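Local coordinates for alpha-1,2-mannosidase (Bacteroides thetaiotaomicron, PDB 2WW2), which is a calcium-dependent, inverting glycoside hydrolase of family GH92 that acts as an alpha-mannosidase, at residues 298-312 / 320-332. Residues are numbered along the deposited sequence; the frame is centred on the assembly and turned at random.
Sequences PREFYEFDSQGNPVY and VHDGYMYTDNGFW
Backbone hydrogen bonds join 298-312 to 320-332 at two places in a small antiparallel sheet: Tyr312 and His321 exchange a pair in the hairpin of strands 310-313 and 320-322, and Arg299 and Thr327 exchange another where strand 299-304 meets 326-330. Between them Phe301 N donates to Met325 O (2.8 Å), and the Gly323 N-H...O angle to Pro310 O is nearly straight (175°), though the donor comes from above the carbonyl plane. The Tyr312 ring lies sandwiched by aliphatic carbon: Met325 CB stands 3.5 Å from the ring centroid over one face, while His321 CB makes a second CH-pi contact over the opposite face. Tyr312 CG, set between backbone N and carbonyl carbon (chi1 62°), turns the ring back across 320-332, and the OH reaches Glu363 and a water also bound by Asp322 O. An alanine in place of Tyr312 would probably leave Met325 and His321 facing a gap and deprive Glu363 of its hydroxyl partner. Tyr302, Tyr324 and Tyr326 form an aromatic cluster: the edge of Tyr324 drives at the Tyr302 face in a T-shaped pair, with CD1 over its centre and planes 73° apart, and Tyr302 turns its own edge toward the Tyr326 face in an offset version. Glu300 CA lies over the Tyr326 ring, whose OH shares a water with Glu300 OE2. In the Arg299-Asp328 salt bridge (NE to OD2, 2.6 Å), OD2 lies in the guanidinium plane, and NE meets it on the anti side, slightly out of the carboxylate plane. Hydrogen bonds from OD2 to Tyr77 and OD1 to Ser372 further fix this carboxylate. Tyr312 OH is held by Glu363 and Tyr326 OH by Arg352, both of helix 347-364, which fixes these rings of the catalytic-domain sheet against that helix.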
loop_
_atom_site.group_PDB
_atom_site.type_symbol
_atom_site.label_atom_id
_atom_site.label_comp_id
_atom_site.label_asym_id
_atom_site.label_seq_id
_atom_site.Cartn_x
_atom_site.Cartn_y
_atom_site.Cartn_z
ATOM N N PRO A 298 -32.502 4.407 18.276
ATOM C CA PRO A 298 -32.441 5.412 19.337
ATOM C C PRO A 298 -33.207 4.933 20.561
ATOM O O PRO A 298 -34.124 4.099 20.452
ATOM C CB PRO A 298 -33.141 6.627 18.705
ATOM C CG PRO A 298 -34.182 5.994 17.774
ATOM C CD PRO A 298 -33.407 4.803 17.176
ATOM N N ARG A 299 -32.869 5.465 21.729
ATOM C CA ARG A 299 -33.571 5.067 22.946
ATOM C C ARG A 299 -34.867 5.851 23.132
ATOM O O ARG A 299 -34.976 7.038 22.743
ATOM C CB ARG A 299 -32.685 5.250 24.187
ATOM C CG ARG A 299 -32.488 6.736 24.593
ATOM C CD ARG A 299 -31.597 6.841 25.853
ATOM N NE ARG A 299 -30.237 6.398 25.537
ATOM C CZ ARG A 299 -29.769 5.171 25.750
ATOM N NH1 ARG A 299 -30.520 4.235 26.338
ATOM N NH2 ARG A 299 -28.528 4.883 25.394
ATOM N N GLU A 300 -35.860 5.178 23.710
ATOM C CA GLU A 300 -37.063 5.852 24.214
ATOM C C GLU A 300 -36.590 6.844 25.278
ATOM O O GLU A 300 -35.731 6.514 26.089
ATOM C CB GLU A 300 -38.027 4.830 24.833
ATOM C CG GLU A 300 -38.480 3.756 23.831
ATOM C CD GLU A 300 -39.099 2.517 24.473
ATOM O OE1 GLU A 300 -39.159 2.428 25.724
ATOM O OE2 GLU A 300 -39.498 1.613 23.707
ATOM N N PHE A 301 -37.130 8.061 25.256
ATOM C CA PHE A 301 -36.767 9.073 26.243
ATOM C C PHE A 301 -38.019 9.545 27.005
ATOM O O PHE A 301 -38.026 10.601 27.661
ATOM C CB PHE A 301 -36.080 10.244 25.537
ATOM C CG PHE A 301 -35.137 11.010 26.417
ATOM C CD1 PHE A 301 -33.936 10.444 26.824
ATOM C CD2 PHE A 301 -35.438 12.309 26.822
ATOM C CE1 PHE A 301 -33.052 11.162 27.647
ATOM C CE2 PHE A 301 -34.548 13.031 27.622
ATOM C CZ PHE A 301 -33.354 12.437 28.042
ATOM N N TYR A 302 -39.083 8.754 26.906
ATOM C CA TYR A 302 -40.323 9.045 27.604
ATOM C C TYR A 302 -40.532 8.065 28.753
ATOM O O TYR A 302 -39.848 7.010 28.856
ATOM C CB TYR A 302 -41.524 9.009 26.647
ATOM C CG TYR A 302 -41.680 7.715 25.864
ATOM C CD1 TYR A 302 -42.475 6.674 26.341
ATOM C CD2 TYR A 302 -41.031 7.542 24.651
ATOM C CE1 TYR A 302 -42.613 5.491 25.627
ATOM C CE2 TYR A 302 -41.164 6.363 23.926
ATOM C CZ TYR A 302 -41.956 5.353 24.416
ATOM O OH TYR A 302 -42.083 4.203 23.685
ATOM N N GLU A 303 -41.489 8.412 29.594
ATOM C CA GLU A 303 -41.748 7.721 30.836
ATOM C C GLU A 303 -43.265 7.694 31.012
ATOM O O GLU A 303 -43.993 8.406 30.315
ATOM C CB GLU A 303 -41.052 8.481 31.987
ATOM C CG GLU A 303 -39.591 8.853 31.628
ATOM C CD GLU A 303 -38.791 9.452 32.783
ATOM O OE1 GLU A 303 -38.964 9.016 33.935
ATOM O OE2 GLU A 303 -37.958 10.341 32.520
ATOM N N PHE A 304 -43.752 6.860 31.916
ATOM C CA PHE A 304 -45.187 6.804 32.139
ATOM C C PHE A 304 -45.516 7.356 33.504
ATOM O O PHE A 304 -45.063 6.831 34.517
ATOM C CB PHE A 304 -45.707 5.381 31.968
ATOM C CG PHE A 304 -45.565 4.867 30.565
ATOM C CD1 PHE A 304 -46.494 5.220 29.594
ATOM C CD2 PHE A 304 -44.507 4.042 30.215
ATOM C CE1 PHE A 304 -46.373 4.754 28.298
ATOM C CE2 PHE A 304 -44.368 3.576 28.918
ATOM C CZ PHE A 304 -45.316 3.941 27.953
ATOM N N ASP A 305 -46.318 8.414 33.515
ATOM C CA ASP A 305 -46.623 9.131 34.746
ATOM C C ASP A 305 -47.559 8.341 35.673
ATOM O O ASP A 305 -47.846 7.178 35.414
ATOM C CB ASP A 305 -47.197 10.513 34.413
ATOM C CG ASP A 305 -48.599 10.451 33.809
ATOM O OD1 ASP A 305 -49.235 9.374 33.768
ATOM O OD2 ASP A 305 -49.068 11.510 33.360
ATOM N N SER A 306 -48.023 8.965 36.753
ATOM C CA SER A 306 -48.865 8.246 37.731
ATOM C C SER A 306 -50.184 7.764 37.130
ATOM O O SER A 306 -50.767 6.801 37.618
ATOM C CB SER A 306 -49.128 9.082 38.986
ATOM O OG SER A 306 -49.815 10.274 38.662
ATOM N N GLN A 307 -50.635 8.412 36.058
ATOM C CA GLN A 307 -51.867 8.012 35.383
ATOM C C GLN A 307 -51.595 7.002 34.272
ATOM O O GLN A 307 -52.512 6.596 33.549
ATOM C CB GLN A 307 -52.584 9.228 34.800
ATOM C CG GLN A 307 -53.726 9.766 35.644
ATOM C CD GLN A 307 -53.434 9.717 37.127
ATOM O OE1 GLN A 307 -52.600 10.471 37.636
ATOM N NE2 GLN A 307 -54.127 8.829 37.839
ATOM N N GLY A 308 -50.335 6.609 34.122
ATOM C CA GLY A 308 -49.957 5.670 33.073
ATOM C C GLY A 308 -49.771 6.300 31.703
ATOM O O GLY A 308 -49.653 5.593 30.711
ATOM N N ASN A 309 -49.736 7.624 31.637
ATOM C CA ASN A 309 -49.617 8.309 30.352
ATOM C C ASN A 309 -48.174 8.665 30.022
ATOM O O ASN A 309 -47.410 9.009 30.924
ATOM C CB ASN A 309 -50.477 9.567 30.352
ATOM C CG ASN A 309 -51.934 9.252 30.509
ATOM O OD1 ASN A 309 -52.419 8.284 29.931
ATOM N ND2 ASN A 309 -52.647 10.056 31.297
ATOM N N PRO A 310 -47.799 8.576 28.731
ATOM C CA PRO A 310 -46.411 8.843 28.329
ATOM C C PRO A 310 -46.087 10.323 28.453
ATOM O O PRO A 310 -46.831 11.166 27.946
ATOM C CB PRO A 310 -46.368 8.413 26.853
ATOM C CG PRO A 310 -47.822 8.566 26.374
ATOM C CD PRO A 310 -48.674 8.247 27.588
ATOM N N VAL A 311 -44.996 10.633 29.143
ATOM C CA VAL A 311 -44.517 11.998 29.264
ATOM C C VAL A 311 -43.001 11.970 29.088
ATOM O O VAL A 311 -42.365 10.913 29.218
ATOM C CB VAL A 311 -44.864 12.624 30.644
ATOM C CG1 VAL A 311 -46.356 12.898 30.752
ATOM C CG2 VAL A 311 -44.408 11.707 31.792
ATOM N N TYR A 312 -42.417 13.120 28.768
ATOM C CA TYR A 312 -40.972 13.188 28.679
ATOM C C TYR A 312 -40.449 14.545 29.079
ATOM O O TYR A 312 -41.100 15.581 28.875
ATOM C CB TYR A 312 -40.478 12.816 27.264
ATOM C CG TYR A 312 -40.976 13.741 26.157
ATOM C CD1 TYR A 312 -40.231 14.855 25.772
ATOM C CD2 TYR A 312 -42.182 13.499 25.501
ATOM C CE1 TYR A 312 -40.684 15.712 24.767
ATOM C CE2 TYR A 312 -42.655 14.363 24.485
ATOM C CZ TYR A 312 -41.890 15.465 24.125
ATOM O OH TYR A 312 -42.316 16.331 23.131
ATOM N N VAL A 320 -41.407 19.498 30.617
ATOM C CA VAL A 320 -42.006 18.165 30.532
ATOM C C VAL A 320 -43.193 18.253 29.573
ATOM O O VAL A 320 -43.961 19.223 29.623
ATOM C CB VAL A 320 -42.477 17.672 31.919
ATOM C CG1 VAL A 320 -43.132 16.280 31.828
ATOM C CG2 VAL A 320 -41.308 17.663 32.891
ATOM N N HIS A 321 -43.329 17.269 28.688
ATOM C CA HIS A 321 -44.395 17.283 27.688
ATOM C C HIS A 321 -45.161 15.966 27.718
ATOM O O HIS A 321 -44.642 14.961 28.173
ATOM C CB HIS A 321 -43.808 17.422 26.281
ATOM C CG HIS A 321 -43.140 18.732 26.011
ATOM N ND1 HIS A 321 -41.843 18.997 26.389
ATOM C CD2 HIS A 321 -43.568 19.828 25.343
ATOM C CE1 HIS A 321 -41.507 20.216 25.998
ATOM N NE2 HIS A 321 -42.539 20.742 25.362
ATOM N N ASP A 322 -46.373 15.970 27.179
ATOM C CA ASP A 322 -47.102 14.733 26.925
ATOM C C ASP A 322 -46.643 14.163 25.598
ATOM O O ASP A 322 -46.444 14.902 24.636
ATOM C CB ASP A 322 -48.620 15.000 26.842
ATOM C CG ASP A 322 -49.195 15.492 28.143
ATOM O OD1 ASP A 322 -48.830 14.959 29.201
ATOM O OD2 ASP A 322 -50.027 16.419 28.118
ATOM N N GLY A 323 -46.470 12.847 25.536
ATOM C CA GLY A 323 -46.192 12.215 24.270
ATOM C C GLY A 323 -44.862 11.474 24.272
ATOM O O GLY A 323 -44.439 10.961 25.306
ATOM N N TYR A 324 -44.222 11.436 23.109
ATOM C CA TYR A 324 -43.034 10.607 22.898
ATOM C C TYR A 324 -41.832 11.431 22.502
ATOM O O TYR A 324 -41.937 12.422 21.779
ATOM C CB TYR A 324 -43.285 9.540 21.822
ATOM C CG TYR A 324 -44.491 8.671 22.109
ATOM C CD1 TYR A 324 -44.490 7.794 23.185
ATOM C CD2 TYR A 324 -45.637 8.739 21.311
ATOM C CE1 TYR A 324 -45.591 6.997 23.462
ATOM C CE2 TYR A 324 -46.747 7.940 21.587
ATOM C CZ TYR A 324 -46.708 7.073 22.660
ATOM O OH TYR A 324 -47.789 6.272 22.956
ATOM N N MET A 325 -40.680 10.989 22.980
ATOM C CA MET A 325 -39.419 11.557 22.579
ATOM C C MET A 325 -38.440 10.390 22.505
ATOM O O MET A 325 -38.562 9.427 23.279
ATOM C CB MET A 325 -38.954 12.614 23.597
ATOM C CG MET A 325 -37.608 13.273 23.242
ATOM S SD MET A 325 -37.505 13.988 21.593
ATOM C CE MET A 325 -38.820 15.241 21.650
ATOM N N TYR A 326 -37.516 10.453 21.549
ATOM C CA TYR A 326 -36.394 9.498 21.453
ATOM C C TYR A 326 -35.126 10.302 21.361
ATOM O O TYR A 326 -35.154 11.474 20.984
ATOM C CB TYR A 326 -36.477 8.653 20.160
ATOM C CG TYR A 326 -37.453 7.512 20.244
ATOM C CD1 TYR A 326 -36.996 6.190 20.351
ATOM C CD2 TYR A 326 -38.831 7.748 20.248
ATOM C CE1 TYR A 326 -37.905 5.137 20.452
ATOM C CE2 TYR A 326 -39.743 6.699 20.345
ATOM C CZ TYR A 326 -39.270 5.395 20.432
ATOM O OH TYR A 326 -40.181 4.363 20.538
ATOM N N THR A 327 -33.994 9.659 21.597
ATOM C CA THR A 327 -32.740 10.348 21.370
ATOM C C THR A 327 -31.584 9.366 21.220
ATOM O O THR A 327 -31.809 8.162 21.131
ATOM C CB THR A 327 -32.441 11.345 22.501
ATOM O OG1 THR A 327 -31.313 12.131 22.111
ATOM C CG2 THR A 327 -32.120 10.595 23.813
ATOM N N ASP A 328 -30.363 9.901 21.179
ATOM C CA ASP A 328 -29.151 9.121 20.980
ATOM C C ASP A 328 -29.102 8.450 19.626
ATOM O O ASP A 328 -29.200 7.226 19.505
ATOM C CB ASP A 328 -28.960 8.139 22.128
ATOM C CG ASP A 328 -28.610 8.865 23.410
ATOM O OD1 ASP A 328 -27.754 9.779 23.331
ATOM O OD2 ASP A 328 -29.209 8.556 24.457
ATOM N N ASN A 329 -28.959 9.275 18.592
ATOM C CA ASN A 329 -28.948 8.763 17.241
ATOM C C ASN A 329 -28.265 9.761 16.348
ATOM O O ASN A 329 -28.533 10.944 16.479
ATOM C CB ASN A 329 -30.399 8.623 16.735
ATOM C CG ASN A 329 -30.623 7.313 16.082
ATOM O OD1 ASN A 329 -31.225 7.219 15.009
ATOM N ND2 ASN A 329 -30.125 6.256 16.735
ATOM N N GLY A 330 -27.401 9.275 15.456
ATOM C CA GLY A 330 -26.931 10.063 14.318
ATOM C C GLY A 330 -27.623 9.593 13.044
ATOM O O GLY A 330 -27.264 8.560 12.467
ATOM N N PHE A 331 -28.607 10.356 12.597
ATOM C CA PHE A 331 -29.374 9.964 11.431
ATOM C C PHE A 331 -28.492 9.776 10.197
ATOM O O PHE A 331 -28.827 8.985 9.336
ATOM C CB PHE A 331 -30.477 10.971 11.132
ATOM C CG PHE A 331 -31.549 11.052 12.192
ATOM C CD1 PHE A 331 -31.830 9.963 13.020
ATOM C CD2 PHE A 331 -32.318 12.210 12.320
ATOM C CE1 PHE A 331 -32.823 10.044 13.981
ATOM C CE2 PHE A 331 -33.350 12.295 13.292
ATOM C CZ PHE A 331 -33.589 11.218 14.115
ATOM N N TRP A 332 -27.376 10.508 10.120
ATOM C CA TRP A 332 -26.438 10.366 9.008
ATOM C C TRP A 332 -26.044 8.907 8.858
ATOM O O TRP A 332 -25.821 8.396 7.756
ATOM C CB TRP A 332 -25.181 11.227 9.226
ATOM C CG TRP A 332 -24.201 11.094 8.106
ATOM C CD1 TRP A 332 -24.304 11.628 6.844
ATOM C CD2 TRP A 332 -22.984 10.347 8.127
ATOM N NE1 TRP A 332 -23.205 11.281 6.090
ATOM C CE2 TRP A 332 -22.378 10.493 6.853
ATOM C CE3 TRP A 332 -22.340 9.571 9.103
ATOM C CZ2 TRP A 332 -21.154 9.886 6.528
ATOM C CZ3 TRP A 332 -21.128 8.964 8.781
ATOM C CH2 TRP A 332 -20.546 9.125 7.505
HETATM O O HOH W 1 -39.425 1.957 21.151
HETATM O O HOH W 2 -45.100 16.467 22.832
#